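Local coordinates for pyocin-S2 immunity protein (Pseudomonas aeruginosa, PDB 4QKO) that binds the HNH nuclease domain of pyocin S2 and probably protects the producing cell from the toxin, at residues Lys18-Tyr21 with Lys27-Thr30; Lys11-Phe16 with Gly67-Val72; Leu39-Leu44 with Ser51-Tyr56. All coordinates share one frame; numbering follows the deposited sequence. Where two conformers were deposited one is given.

From the N terminus, helix 10-21 supplies the first segment of contact 2 and then the first segment of contact 1. Contact 1 closes a short loop back onto the end of that helix, just ahead of helix 31-45. Contact 3 then closes a second short loop, between helix 31-45 and helix 52-55. These two follow one another in series. Contact 2 is completed last, when helix 65-78 returns to helix 10-21, and its long loop encloses both of the others. Ile20 of contact 1 touches Phe41, Leu54 and Tyr55 of contact 3. Val68 and Val72 of contact 2 touch Leu53, so all four helices share one core.

Contact 1: Lys18-Tyr21 with Lys27-Thr30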
# COMPACT_ATOMS: atom_id res chain seq x y z
N LYS A 18 11.48 2.72 -11.56
CA LYS A 18 10.37 3.33 -12.30
C LYS A 18 9.29 2.29 -12.50
O LYS A 18 8.10 2.63 -12.37
CB LYS A 18 10.72 3.77 -13.72
CG LYS A 18 11.37 5.11 -14.02
CD LYS A 18 11.39 5.29 -15.55
CE LYS A 18 12.66 5.96 -16.09
NZ LYS A 18 12.58 7.44 -16.04
N ASP A 19 9.67 1.04 -12.80
CA ASP A 19 8.68 -0.04 -12.92
C ASP A 19 7.88 -0.29 -11.67
O ASP A 19 6.65 -0.47 -11.73
CB ASP A 19 9.30 -1.35 -13.40
CG ASP A 19 9.77 -1.28 -14.90
OD1 ASP A 19 9.20 -0.47 -15.67
OD2 ASP A 19 10.72 -2.02 -15.29
N ILE A 20 8.57 -0.34 -10.54
CA ILE A 20 7.85 -0.49 -9.26
C ILE A 20 6.95 0.72 -9.00
O ILE A 20 5.76 0.55 -8.69
CB ILE A 20 8.83 -0.62 -8.07
CG1 ILE A 20 9.61 -1.90 -8.22
CG2 ILE A 20 8.05 -0.57 -6.77
CD1 ILE A 20 10.69 -2.17 -7.17
N TYR A 21 7.50 1.92 -9.13
CA TYR A 21 6.84 3.17 -8.80
C TYR A 21 5.60 3.45 -9.63
O TYR A 21 4.58 3.91 -9.09
CB TYR A 21 7.80 4.34 -8.96
CG TYR A 21 7.36 5.63 -8.36
CD1 TYR A 21 7.58 5.91 -7.02
CD2 TYR A 21 6.72 6.58 -9.15
CE1 TYR A 21 7.15 7.10 -6.48
CE2 TYR A 21 6.30 7.79 -8.63
CZ TYR A 21 6.51 8.07 -7.31
OH TYR A 21 6.13 9.35 -6.90
N LYS A 27 5.68 -5.79 -16.18
CA LYS A 27 6.69 -6.37 -15.31
C LYS A 27 6.11 -7.07 -14.08
O LYS A 27 6.63 -8.09 -13.66
CB LYS A 27 7.67 -5.28 -14.80
CG LYS A 27 8.40 -4.48 -15.88
CD LYS A 27 9.40 -5.32 -16.68
CE LYS A 27 10.79 -4.65 -16.84
NZ LYS A 27 10.80 -3.29 -17.50
N PHE A 28 5.07 -6.47 -13.52
CA PHE A 28 4.36 -6.94 -12.32
C PHE A 28 2.87 -7.10 -12.60
O PHE A 28 2.03 -6.26 -12.15
CB PHE A 28 4.60 -5.92 -11.22
CG PHE A 28 6.03 -5.58 -11.08
CD1 PHE A 28 6.94 -6.57 -10.76
CD2 PHE A 28 6.48 -4.30 -11.32
CE1 PHE A 28 8.27 -6.28 -10.65
CE2 PHE A 28 7.79 -3.98 -11.18
CZ PHE A 28 8.70 -4.99 -10.88
N PRO A 29 2.50 -8.19 -13.33
CA PRO A 29 1.12 -8.33 -13.71
C PRO A 29 0.21 -8.54 -12.49
O PRO A 29 -0.94 -8.13 -12.54
CB PRO A 29 1.10 -9.59 -14.58
CG PRO A 29 2.45 -10.11 -14.66
CD PRO A 29 3.36 -9.25 -13.83
N THR A 30 0.72 -9.20 -11.45
CA THR A 30 -0.03 -9.47 -10.22
C THR A 30 0.44 -8.63 -9.01
O THR A 30 1.65 -8.25 -8.93
CB THR A 30 0.15 -10.91 -9.80
OG1 THR A 30 1.51 -11.17 -9.52
CG2 THR A 30 -0.37 -11.91 -10.89
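Asp19 faces Lys27 with 7.1 Å between their CA atoms, and Ile20 faces Phe28 at 7.9 Å, slightly farther apart, so the irregular loop touches the end of the helix at Lys27 and Phe28. The polar half of the contact is a salt bridge, with Lys27 NZ 2.6 Å from Asp19 OD2. The ammonium reaches this oxygen on its syn side but stands 34° out of the carboxylate plane. The lysine chain is bent at chi2, chi3 and chi4. It curls round the acid, and its CG also lies 3.6 Å from Asp19 CG. The other oxygen, Asp19 OD1, is hydrogen-bonded to Asn24, so both ends of the carboxylate are held and its rotation is probably restricted. The apolar half is Phe28. Its CE2 edge points at the helix backbone and comes within 3.7 Å of Asp19 C, which lies near the ring plane. Phe28 CE2 also meets Ile20 CG1 at 4.0 Å. Lys27 CB sits 3.7 Å above the centre of one face of the Phe28 ring. This loop links helix 10-21 to helix 31-45 in the four-helix immunity protein fold, meeting the helix end through a charge pair and a ring edge. Phe28 continues onto Ser33 and Ala37 of helix 31-45, while Ile20 reaches Val38 and Phe41 of that helix and Leu54 and Tyr55 of helix 52-55.

Contact 2: Lys11-Phe16 with Gly67-Val72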
# COMPACT_ATOMS: atom_id res chain seq x y z
N LYS A 11 21.39 3.33 -14.67
CA LYS A 11 20.25 3.34 -15.60
C LYS A 11 19.32 2.12 -15.44
O LYS A 11 18.06 2.27 -15.50
CB LYS A 11 20.75 3.47 -17.04
CG LYS A 11 19.65 3.60 -18.07
CD LYS A 11 19.17 2.23 -18.56
CE LYS A 11 19.86 1.85 -19.86
NZ LYS A 11 19.48 2.78 -20.96
N GLU A 12 19.91 0.93 -15.25
CA GLU A 12 19.16 -0.31 -14.99
C GLU A 12 18.39 -0.24 -13.68
O GLU A 12 17.27 -0.75 -13.55
CB GLU A 12 20.03 -1.55 -14.93
CG GLU A 12 20.59 -2.02 -16.30
CD GLU A 12 21.75 -3.06 -16.24
OE1 GLU A 12 22.40 -3.28 -15.17
OE2 GLU A 12 22.04 -3.68 -17.33
N PHE A 13 19.03 0.30 -12.66
CA PHE A 13 18.34 0.39 -11.38
C PHE A 13 17.19 1.40 -11.44
O PHE A 13 16.16 1.17 -10.89
CB PHE A 13 19.30 0.79 -10.27
CG PHE A 13 18.68 0.65 -8.93
CD1 PHE A 13 18.38 -0.60 -8.44
CD2 PHE A 13 18.38 1.77 -8.16
CE1 PHE A 13 17.80 -0.76 -7.19
CE2 PHE A 13 17.82 1.61 -6.89
CZ PHE A 13 17.51 0.35 -6.42
N LEU A 14 17.39 2.51 -12.15
CA LEU A 14 16.35 3.51 -12.35
C LEU A 14 15.17 2.86 -13.06
O LEU A 14 14.02 3.08 -12.65
CB LEU A 14 16.88 4.77 -13.08
CG LEU A 14 15.84 5.77 -13.52
CD1 LEU A 14 15.19 6.46 -12.35
CD2 LEU A 14 16.45 6.78 -14.47
N GLU A 15 15.43 2.07 -14.09
CA GLU A 15 14.32 1.44 -14.80
C GLU A 15 13.53 0.41 -13.92
O GLU A 15 12.30 0.35 -13.99
CB GLU A 15 14.83 0.82 -16.09
CG GLU A 15 15.77 1.74 -16.91
CD GLU A 15 15.48 3.25 -16.83
OE1 GLU A 15 14.31 3.65 -16.61
OE2 GLU A 15 16.44 4.04 -17.02
N PHE A 16 14.21 -0.35 -13.07
CA PHE A 16 13.55 -1.20 -12.07
C PHE A 16 12.71 -0.34 -11.09
O PHE A 16 11.51 -0.61 -10.87
CB PHE A 16 14.58 -1.92 -11.30
CG PHE A 16 14.09 -2.80 -10.17
CD1 PHE A 16 13.18 -3.82 -10.38
CD2 PHE A 16 14.65 -2.65 -8.89
CE1 PHE A 16 12.80 -4.68 -9.32
CE2 PHE A 16 14.30 -3.54 -7.83
CZ PHE A 16 13.38 -4.55 -8.05
N GLY A 67 14.45 10.65 -7.86
CA GLY A 67 14.67 11.07 -6.49
C GLY A 67 15.06 9.91 -5.64
O GLY A 67 15.93 10.01 -4.81
N VAL A 68 14.42 8.77 -5.89
CA VAL A 68 14.68 7.56 -5.12
C VAL A 68 16.10 7.10 -5.38
O VAL A 68 16.88 6.77 -4.45
CB VAL A 68 13.71 6.42 -5.45
CG1 VAL A 68 14.22 5.11 -4.85
CG2 VAL A 68 12.32 6.78 -5.01
N VAL A 69 16.45 7.05 -6.64
CA VAL A 69 17.78 6.53 -7.02
C VAL A 69 18.89 7.38 -6.46
O VAL A 69 19.88 6.86 -6.00
CB VAL A 69 17.95 6.45 -8.54
CG1 VAL A 69 19.35 6.02 -8.88
CG2 VAL A 69 16.98 5.36 -9.06
N LYS A 70 18.77 8.69 -6.63
CA LYS A 70 19.74 9.62 -6.11
C LYS A 70 19.88 9.47 -4.61
O LYS A 70 21.03 9.49 -4.12
CB LYS A 70 19.35 11.04 -6.44
CG LYS A 70 20.40 12.06 -6.04
CD LYS A 70 19.76 13.45 -6.05
CE LYS A 70 20.75 14.51 -5.64
NZ LYS A 70 20.37 15.80 -6.24
N GLU A 71 18.76 9.31 -3.87
CA GLU A 71 18.85 9.18 -2.44
C GLU A 71 19.65 7.91 -2.07
O GLU A 71 20.51 7.88 -1.20
CB GLU A 71 17.50 9.17 -1.74
CG GLU A 71 17.68 9.06 -0.23
CD GLU A 71 16.48 9.43 0.61
OE1 GLU A 71 15.39 9.83 0.12
OE2 GLU A 71 16.70 9.40 1.85
N VAL A 72 19.33 6.83 -2.76
CA VAL A 72 19.98 5.58 -2.55
C VAL A 72 21.46 5.70 -2.91
O VAL A 72 22.33 5.30 -2.10
CB VAL A 72 19.37 4.45 -3.38
CG1 VAL A 72 20.24 3.23 -3.35
CG2 VAL A 72 17.99 4.11 -2.89
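Val69 has the most surface buried here, and it meets Phe13 and Leu14 with a single methyl group, CG2. This methyl lies 3.8 Å from Leu14 CA, close against the backbone of the opposing helix. It also touches Leu14 CD1 at 3.9 Å and Phe13 CD2 at 4.0 Å. Val69 CG1 is anti to the backbone N (chi1 176°), which puts CG2 beside that nitrogen and turns it to the partner helix. The methyl therefore sits between two consecutive residues of helix 10-21. On one side is Phe13. Its ring is met obliquely, and the two side chains run antiparallel alongside one another. On the other side is Leu14, whose side chain lies roughly perpendicular to that of Val69. Leu14 - Val69 is also the nearest CA pair, at 6.3 Å. The contact is wholly apolar, with no hydrogen bond between the segments. It joins the first and last helices of the four-helix fold of colicin and pyocin immunity proteins, about 5 Å from the centre of the folded chain, measured between centres. Farther along helix 65-78, Val72 packs on Thr45 and on Leu53 of helix 52-55. The Phe13 ring meets that of Phe84 with their planes at about 35°, and Val69 touches Phe84 as well. Phe13 further packs on Phe41 and Thr45 of helix 31-45, and on Ile5 of the N-terminal loop.

Contact 3: Leu39-Leu44 with Ser51-Tyr56; sequences LEFKKL and SDLLYY
Phe41 meets both leucines of helix 52-55 with the far end of its ring. Leu54 lies over one face, with Leu54 CG 3.9 Å from Phe41 CE2. Leu54 CD2 stands 4.2 Å above the plane of the Phe41 ring, offset toward the rim. Leu53 approaches the ring obliquely, and Leu53 CD1 is 3.8 Å from Phe41 CZ. Phe41 CG is anti to the backbone N (chi1 172°), which carries the ring out from helix 31-45 to the leucines. Beside it, Lys42 runs its aliphatic chain past Ser51, where Lys42 CG is 3.7 Å from Ser51 N. CG and CD make the contact, while beyond them the chain bends and NZ goes to Glu88 of the Pyocin-S2 chain. In the immunity protein fold of the colicin and pyocin family these two helices form the face that binds the nuclease, and here they do so. Glu88 OE2 of that chain takes a salt bridge from Lys42 NZ and a hydrogen bond from Ser51 N. Gln91 of that chain bonds Ser51 OG. The turn behind is held by Ser51 O, which accepts from both Leu54 N and Tyr55 N. Leu54 CB also covers the centre of one face of the Tyr55 ring. Farther out, Phe41 is flanked by Val17 of helix 10-21 and by Val68 of helix 65-78, while Arg61 bonds the carbonyl oxygen of Leu53.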
# COMPACT_ATOMS: atom_id res chain seq x y z
N LEU A 39 9.96 -5.93 -1.96
CA LEU A 39 10.85 -6.67 -1.00
C LEU A 39 12.21 -6.82 -1.57
O LEU A 39 13.19 -6.56 -0.88
CB LEU A 39 10.24 -8.02 -0.63
CG LEU A 39 8.94 -7.94 0.22
CD1 LEU A 39 8.28 -9.32 0.38
CD2 LEU A 39 9.16 -7.34 1.62
N GLU A 40 12.31 -7.09 -2.87
CA GLU A 40 13.60 -7.08 -3.56
C GLU A 40 14.32 -5.70 -3.51
O GLU A 40 15.52 -5.66 -3.27
CB GLU A 40 13.49 -7.57 -5.01
CG GLU A 40 13.32 -9.07 -5.10
CD GLU A 40 13.11 -9.67 -6.53
OE1 GLU A 40 13.89 -9.35 -7.46
OE2 GLU A 40 12.21 -10.55 -6.68
N PHE A 41 13.58 -4.61 -3.77
CA PHE A 41 14.10 -3.25 -3.65
C PHE A 41 14.70 -3.03 -2.28
O PHE A 41 15.81 -2.50 -2.17
CB PHE A 41 12.98 -2.25 -3.95
CG PHE A 41 13.30 -0.83 -3.69
CD1 PHE A 41 13.96 -0.05 -4.64
CD2 PHE A 41 12.93 -0.23 -2.50
CE1 PHE A 41 14.24 1.29 -4.39
CE2 PHE A 41 13.20 1.12 -2.26
CZ PHE A 41 13.86 1.89 -3.18
N LYS A 42 13.95 -3.34 -1.26
CA LYS A 42 14.42 -3.08 0.15
C LYS A 42 15.72 -3.80 0.40
O LYS A 42 16.71 -3.24 0.94
CB LYS A 42 13.38 -3.61 1.13
CG LYS A 42 12.18 -2.74 1.25
CD LYS A 42 10.97 -3.43 1.86
CE LYS A 42 11.23 -4.20 3.12
NZ LYS A 42 11.28 -3.26 4.27
N LYS A 43 15.76 -5.06 -0.04
CA LYS A 43 17.01 -5.87 0.02
C LYS A 43 18.17 -5.30 -0.76
O LYS A 43 19.31 -5.24 -0.28
CB LYS A 43 16.78 -7.31 -0.49
CG LYS A 43 16.31 -8.32 0.53
CD LYS A 43 17.10 -9.65 0.47
CE LYS A 43 17.34 -10.25 -0.94
NZ LYS A 43 16.14 -10.87 -1.59
N LEU A 44 17.93 -4.92 -2.00
CA LEU A 44 19.00 -4.41 -2.82
C LEU A 44 19.63 -3.12 -2.27
O LEU A 44 20.85 -2.96 -2.33
CB LEU A 44 18.51 -4.08 -4.23
CG LEU A 44 18.69 -4.93 -5.46
CD1 LEU A 44 19.76 -5.99 -5.33
CD2 LEU A 44 17.38 -5.51 -5.94
N SER A 51 10.86 0.67 2.00
CA SER A 51 9.80 1.05 1.02
C SER A 51 9.34 2.51 1.21
O SER A 51 8.66 3.06 0.35
CB SER A 51 8.61 0.10 1.08
OG SER A 51 8.02 -0.04 2.34
N ASP A 52 9.70 3.16 2.34
CA ASP A 52 9.26 4.52 2.53
C ASP A 52 9.91 5.41 1.49
O ASP A 52 9.37 6.42 1.21
CB ASP A 52 9.55 5.15 3.89
CG ASP A 52 8.80 4.51 5.04
OD1 ASP A 52 7.93 3.66 4.81
OD2 ASP A 52 9.09 4.89 6.24
N LEU A 53 11.05 5.00 0.90
CA LEU A 53 11.71 5.75 -0.20
C LEU A 53 10.73 5.91 -1.35
O LEU A 53 10.73 6.93 -1.97
CB LEU A 53 12.92 4.99 -0.70
CG LEU A 53 14.11 4.90 0.25
CD1 LEU A 53 15.23 4.16 -0.41
CD2 LEU A 53 14.62 6.28 0.61
N LEU A 54 9.92 4.86 -1.57
CA LEU A 54 8.97 4.92 -2.65
C LEU A 54 7.68 5.61 -2.31
O LEU A 54 7.14 6.34 -3.12
CB LEU A 54 8.62 3.47 -3.04
CG LEU A 54 9.73 2.52 -3.50
CD1 LEU A 54 9.20 1.14 -3.53
CD2 LEU A 54 10.18 2.89 -4.89
N TYR A 55 7.13 5.33 -1.13
CA TYR A 55 5.77 5.74 -0.76
C TYR A 55 5.61 6.85 0.25
O TYR A 55 4.56 7.49 0.30
CB TYR A 55 4.96 4.53 -0.34
CG TYR A 55 4.96 3.49 -1.45
CD1 TYR A 55 4.43 3.77 -2.69
CD2 TYR A 55 5.61 2.31 -1.31
CE1 TYR A 55 4.48 2.83 -3.74
CE2 TYR A 55 5.63 1.34 -2.32
CZ TYR A 55 5.08 1.63 -3.53
OH TYR A 55 5.20 0.74 -4.58
N TYR A 56 6.62 7.09 1.06
CA TYR A 56 6.54 8.08 2.08
C TYR A 56 7.86 8.85 2.08
O TYR A 56 8.64 8.85 3.10
CB TYR A 56 6.28 7.43 3.47
CG TYR A 56 5.01 6.66 3.49
CD1 TYR A 56 3.82 7.27 3.78
CD2 TYR A 56 5.03 5.30 3.20
CE1 TYR A 56 2.62 6.53 3.80
CE2 TYR A 56 3.88 4.54 3.22
CZ TYR A 56 2.66 5.20 3.48
OH TYR A 56 1.50 4.51 3.46